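Local coordinates for protein amidohydrolase (Pseudomonas aeruginosa, PDB 2I5G) that probably acts as a metal-dependent dipeptidase of the membrane dipeptidase (M19) family, cleaving dipeptides in a TIM-barrel amidohydrolase fold, at residues V168-K173 against A202-F207; E196-I201 against G206-T211. The protein carries 2 engineered substitutions. All coordinates share one frame; numbering follows the deposited sequence.

Contact 1: residues V168-K173 against A202-F207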
loop_
_atom_site.group_PDB
_atom_site.type_symbol
_atom_site.label_atom_id
_atom_site.label_comp_id
_atom_site.label_asym_id
_atom_site.label_seq_id
_atom_site.Cartn_x
_atom_site.Cartn_y
_atom_site.Cartn_z
ATOM N N VAL A 168 16.204 1.975 3.672
ATOM C CA VAL A 168 16.558 1.546 2.324
ATOM C C VAL A 168 18.068 1.668 2.080
ATOM O O VAL A 168 18.678 0.794 1.465
ATOM C CB VAL A 168 15.784 2.376 1.256
ATOM C CG1 VAL A 168 16.281 2.039 -0.151
ATOM C CG2 VAL A 168 14.295 2.086 1.366
ATOM N N ILE A 169 18.675 2.746 2.562
ATOM C CA ILE A 169 20.111 2.925 2.370
ATOM C C ILE A 169 20.887 1.825 3.094
ATOM O O ILE A 169 21.904 1.330 2.599
ATOM C CB ILE A 169 20.591 4.296 2.905
ATOM C CG1 ILE A 169 19.878 5.428 2.157
ATOM C CG2 ILE A 169 22.111 4.410 2.749
ATOM C CD1 ILE A 169 20.173 6.807 2.696
ATOM N N LEU A 170 20.391 1.450 4.267
ATOM C CA LEU A 170 21.019 0.428 5.093
ATOM C C LEU A 170 20.752 -0.996 4.608
ATOM O O LEU A 170 21.503 -1.911 4.923
ATOM C CB LEU A 170 20.515 0.582 6.532
ATOM C CG LEU A 170 21.401 1.177 7.635
ATOM C CD1 LEU A 170 22.432 2.136 7.070
ATOM C CD2 LEU A 170 20.500 1.869 8.645
ATOM N N GLU A 171 19.687 -1.176 3.833
ATOM C CA GLU A 171 19.297 -2.494 3.332
ATOM C C GLU A 171 19.864 -2.885 1.967
ATOM O O GLU A 171 20.208 -4.046 1.749
ATOM C CB GLU A 171 17.762 -2.580 3.310
ATOM C CG GLU A 171 17.148 -3.714 2.485
ATOM C CD GLU A 171 17.239 -5.070 3.157
ATOM O OE1 GLU A 171 16.864 -5.180 4.343
ATOM O OE2 GLU A 171 17.670 -6.032 2.488
ATOM N N SER A 172 19.966 -1.932 1.046
ATOM C CA SER A 172 20.478 -2.254 -0.283
ATOM C C SER A 172 21.965 -2.538 -0.258
ATOM O O SER A 172 22.717 -1.916 0.496
ATOM C CB SER A 172 20.211 -1.115 -1.264
ATOM O OG SER A 172 21.092 -0.038 -1.018
ATOM N N LYS A 173 22.380 -3.479 -1.098
ATOM C CA LYS A 173 23.781 -3.875 -1.205
ATOM C C LYS A 173 24.416 -3.171 -2.394
ATOM O O LYS A 173 25.570 -3.415 -2.749
ATOM C CB LYS A 173 23.875 -5.392 -1.367
ATOM C CG LYS A 173 23.394 -6.135 -0.138
ATOM C CD LYS A 173 23.243 -7.610 -0.381
ATOM C CE LYS A 173 22.741 -8.273 0.879
ATOM N NZ LYS A 173 22.446 -9.708 0.672
ATOM N N ALA A 202 25.903 9.625 1.267
ATOM C CA ALA A 202 27.190 9.599 0.584
ATOM C C ALA A 202 28.138 8.643 1.321
ATOM O O ALA A 202 28.888 7.891 0.693
ATOM C CB ALA A 202 27.788 11.001 0.530
ATOM N N ASP A 203 28.097 8.667 2.651
ATOM C CA ASP A 203 28.960 7.796 3.440
ATOM C C ASP A 203 28.705 6.332 3.124
ATOM O O ASP A 203 29.621 5.512 3.180
ATOM C CB ASP A 203 28.765 8.040 4.938
ATOM C CG ASP A 203 29.511 9.264 5.426
ATOM O OD1 ASP A 203 30.672 9.454 5.006
ATOM O OD2 ASP A 203 28.949 10.029 6.236
ATOM N N HIS A 204 27.460 6.013 2.785
ATOM C CA HIS A 204 27.091 4.645 2.451
ATOM C C HIS A 204 27.197 4.369 0.951
ATOM O O HIS A 204 26.459 3.549 0.410
ATOM C CB HIS A 204 25.676 4.337 2.955
ATOM C CG HIS A 204 25.570 4.281 4.448
ATOM N ND1 HIS A 204 25.564 5.410 5.238
ATOM C CD2 HIS A 204 25.527 3.227 5.300
ATOM C CE1 HIS A 204 25.524 5.056 6.511
ATOM N NE2 HIS A 204 25.502 3.737 6.576
ATOM N N GLY A 205 28.122 5.058 0.291
ATOM C CA GLY A 205 28.334 4.865 -1.131
ATOM C C GLY A 205 27.194 5.327 -2.016
ATOM O O GLY A 205 27.101 4.922 -3.178
ATOM N N GLY A 206 26.334 6.186 -1.477
ATOM C CA GLY A 206 25.200 6.682 -2.238
ATOM C C GLY A 206 25.519 7.759 -3.260
ATOM O O GLY A 206 26.658 8.230 -3.366
ATOM N N PHE A 207 24.500 8.155 -4.016
ATOM C CA PHE A 207 24.653 9.167 -5.051
ATOM C C PHE A 207 23.573 10.222 -4.872
ATOM O O PHE A 207 22.503 9.934 -4.336
ATOM C CB PHE A 207 24.514 8.511 -6.429
ATOM C CG PHE A 207 24.853 9.419 -7.570
ATOM C CD1 PHE A 207 26.176 9.759 -7.837
ATOM C CD2 PHE A 207 23.847 9.970 -8.358
ATOM C CE1 PHE A 207 26.489 10.636 -8.870
ATOM C CE2 PHE A 207 24.150 10.845 -9.390
ATOM C CZ PHE A 207 25.468 11.182 -9.648
#

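Contact 2: residues E196-I201 against G206-T211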
loop_
_atom_site.group_PDB
_atom_site.type_symbol
_atom_site.label_atom_id
_atom_site.label_comp_id
_atom_site.label_asym_id
_atom_site.label_seq_id
_atom_site.Cartn_x
_atom_site.Cartn_y
_atom_site.Cartn_z
ATOM N N GLU A 196 22.684 16.272 7.423
ATOM C CA GLU A 196 22.910 14.960 8.015
ATOM C C GLU A 196 22.494 13.872 7.033
ATOM O O GLU A 196 23.179 12.858 6.890
ATOM C CB GLU A 196 22.129 14.825 9.331
ATOM C CG GLU A 196 20.750 15.490 9.325
ATOM C CD GLU A 196 20.781 16.967 9.723
ATOM O OE1 GLU A 196 20.871 17.263 10.933
ATOM O OE2 GLU A 196 20.718 17.835 8.830
ATOM N N GLU A 197 21.377 14.095 6.345
ATOM C CA GLU A 197 20.870 13.129 5.376
ATOM C C GLU A 197 21.791 12.984 4.174
ATOM O O GLU A 197 22.095 11.871 3.737
ATOM C CB GLU A 197 19.489 13.545 4.887
ATOM C CG GLU A 197 18.388 13.320 5.884
ATOM C CD GLU A 197 17.028 13.656 5.312
ATOM O OE1 GLU A 197 16.716 14.859 5.179
ATOM O OE2 GLU A 197 16.276 12.711 4.982
ATOM N N LEU A 198 22.217 14.120 3.630
ATOM C CA LEU A 198 23.099 14.126 2.479
ATOM C C LEU A 198 24.430 13.470 2.810
ATOM O O LEU A 198 25.035 12.815 1.968
ATOM C CB LEU A 198 23.337 15.559 2.020
ATOM C CG LEU A 198 22.115 16.319 1.502
ATOM C CD1 LEU A 198 22.508 17.760 1.284
ATOM C CD2 LEU A 198 21.600 15.695 0.197
ATOM N N LYS A 199 24.888 13.647 4.043
ATOM C CA LYS A 199 26.163 13.076 4.456
ATOM C C LYS A 199 26.021 11.585 4.683
ATOM O O LYS A 199 26.940 10.812 4.395
ATOM C CB LYS A 199 26.660 13.762 5.734
ATOM C CG LYS A 199 27.906 13.128 6.339
ATOM C CD LYS A 199 28.442 13.942 7.519
ATOM C CE LYS A 199 29.258 13.081 8.481
ATOM N NZ LYS A 199 30.415 12.411 7.833
ATOM N N PHE A 200 24.855 11.188 5.179
ATOM C CA PHE A 200 24.569 9.786 5.459
ATOM C C PHE A 200 24.467 8.935 4.189
ATOM O O PHE A 200 24.906 7.785 4.175
ATOM C CB PHE A 200 23.263 9.670 6.253
ATOM C CG PHE A 200 22.967 8.276 6.753
ATOM C CD1 PHE A 200 23.440 7.852 7.987
ATOM C CD2 PHE A 200 22.215 7.389 5.982
ATOM C CE1 PHE A 200 23.170 6.562 8.450
ATOM C CE2 PHE A 200 21.942 6.099 6.435
ATOM C CZ PHE A 200 22.420 5.683 7.672
ATOM N N ILE A 201 23.889 9.483 3.123
ATOM C CA ILE A 201 23.753 8.695 1.903
ATOM C C ILE A 201 25.065 8.605 1.143
ATOM O O ILE A 201 25.318 7.623 0.450
ATOM C CB ILE A 201 22.660 9.248 0.957
ATOM C CG1 ILE A 201 22.444 8.264 -0.193
ATOM C CG2 ILE A 201 23.062 10.621 0.421
ATOM C CD1 ILE A 201 21.408 8.711 -1.209
ATOM N N GLY A 206 26.334 6.186 -1.477
ATOM C CA GLY A 206 25.200 6.682 -2.238
ATOM C C GLY A 206 25.519 7.759 -3.260
ATOM O O GLY A 206 26.658 8.230 -3.366
ATOM N N PHE A 207 24.500 8.155 -4.016
ATOM C CA PHE A 207 24.653 9.167 -5.051
ATOM C C PHE A 207 23.573 10.222 -4.872
ATOM O O PHE A 207 22.503 9.934 -4.336
ATOM C CB PHE A 207 24.514 8.511 -6.429
ATOM C CG PHE A 207 24.853 9.419 -7.570
ATOM C CD1 PHE A 207 26.176 9.759 -7.837
ATOM C CD2 PHE A 207 23.847 9.970 -8.358
ATOM C CE1 PHE A 207 26.489 10.636 -8.870
ATOM C CE2 PHE A 207 24.150 10.845 -9.390
ATOM C CZ PHE A 207 25.468 11.182 -9.648
ATOM N N VAL A 208 23.845 11.443 -5.318
ATOM C CA VAL A 208 22.868 12.521 -5.187
ATOM C C VAL A 208 22.789 13.425 -6.408
ATOM O O VAL A 208 23.757 14.098 -6.754
ATOM C CB VAL A 208 23.180 13.428 -3.982
ATOM C CG1 VAL A 208 22.217 14.622 -3.971
ATOM C CG2 VAL A 208 23.091 12.628 -2.685
ATOM N N GLY A 209 21.627 13.438 -7.053
ATOM C CA GLY A 209 21.426 14.296 -8.206
ATOM C C GLY A 209 20.701 15.550 -7.732
ATOM O O GLY A 209 19.589 15.465 -7.198
ATOM N N VAL A 210 21.328 16.712 -7.904
ATOM C CA VAL A 210 20.730 17.973 -7.476
ATOM C C VAL A 210 19.730 18.461 -8.511
ATOM O O VAL A 210 20.013 18.457 -9.708
ATOM C CB VAL A 210 21.800 19.057 -7.266
ATOM C CG1 VAL A 210 21.174 20.291 -6.662
ATOM C CG2 VAL A 210 22.898 18.531 -6.365
ATOM N N THR A 211 18.558 18.876 -8.038
ATOM C CA THR A 211 17.492 19.359 -8.910
ATOM C C THR A 211 17.392 20.884 -8.903
ATOM O O THR A 211 18.092 21.557 -8.147
ATOM C CB THR A 211 16.128 18.775 -8.488
ATOM O OG1 THR A 211 15.150 19.080 -9.489
ATOM C CG2 THR A 211 15.680 19.366 -7.150
#

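Contact 1: residues V168-K173 against A202-F207
The imidazole of H204 is the flat group here, and two aliphatic side chains of 168-173 reach it, both obliquely. I169 comes to the root of the ring and L170 to its far end. The contact joins the C-terminal ends of two neighbouring outer helices, 162-171 and 195-203, of the TIM barrel. H204 is the first residue to leave helical geometry after helix 195-203.

I169 is buried and points across to H204. Its CG2 lies 3.6 Å from H204 CB, and the two side chains run at about a right angle. I169 has CG1 beside the backbone N (chi1 -61°), which leaves CG2 anti to it and turned to the histidine. The CG1-CD1 branch runs on to F200 and I201, where CD1 does the touching; the side chain also packs on L157 and V176. L170 is exposed; its first bond does not aim at H204, but its end bends in.

The ring has a second hold: H204 ND1 is hydrogen-bonded to F200 O, one helical turn back, and the rings of H204 and F200 also meet. That bond probably limits rotation of the imidazole. Across the segments the contact is van der Waals packing. At the far end of the ring, L170 CD1 sits 3.5 Å from H204 NE2 and 3.7 Å from H204 CD2.

Contact 2: residues E196-I201 against G206-T211
I201 has CG1 anti to its backbone N (chi1 -172°), and the chain runs on extended to CD1. This sends CD1 out to strand 207-210, where it lies 3.5 Å from F207 O. The same torsion places I201 CG2 between the backbone N and the carbonyl carbon, and there it meets V208. V208 has CG1 anti to its own N (chi1 174°). Its CG2 then stands beside the N and reaches I201 CG2 at 3.7 Å.

The contact belongs to a beta-alpha-beta unit of the TIM barrel: strand 177-181, helix 195-203, strand 207-210. Here the helix packs on the strand that follows it. The axes of helix 196-201 and strand 207-210 come within 9.0 Å, and their N-to-C directions differ by 133°.

L198 lies one turn before I201. Its first bond does not aim at the strand, but its end comes nearer, and L198 CD2 is 4.3 Å from V208 CG1. The two methyls of V208 thus serve two helix residues. V208 also touches V239 of helix 225-239. I201 reaches Y178 of strand 177-181 as well. F207 points the other way, and its ring meets that of W315.

G206 stands at the turn between helix and strand. I201 CG1 is 3.8 Å from G206 CA. A weak hydrogen bond from G206 N to I201 O is modelled, but the carbonyl is crowded there and its place is less sure.

All five touching residues are buried. The strand's backbone bonds run to its neighbours, with F207 paired to V176 and Y178, and V208 to A243 and G245. Its join to the helix therefore rests mainly on apolar side chains, consistent with hydrophobic packing of an outer helix on the barrel sheet.

Overall arrangement
Contact 1 and contact 2 have centres 10 Å apart, on the same side of the chain's centre, and both use helix 195-203. Along the chain come helix 162-171, strand 177-181, helix 195-203 and strand 207-210. Contact 1 ties the first helix to the turn after the second, nearer the surface. Contact 2 lies deeper, between the second helix and its strand. G206 and F207 belong to segments of both, though they do their packing in contact 2. The contacts also touch directly: I169 CD1 is 3.9 Å from I201 CB, and L170 CD1 is 3.6 Å from F200 CZ. Packing thus runs continuously from one outer helix through the next to strand 207-210, linking successive parts of the barrel.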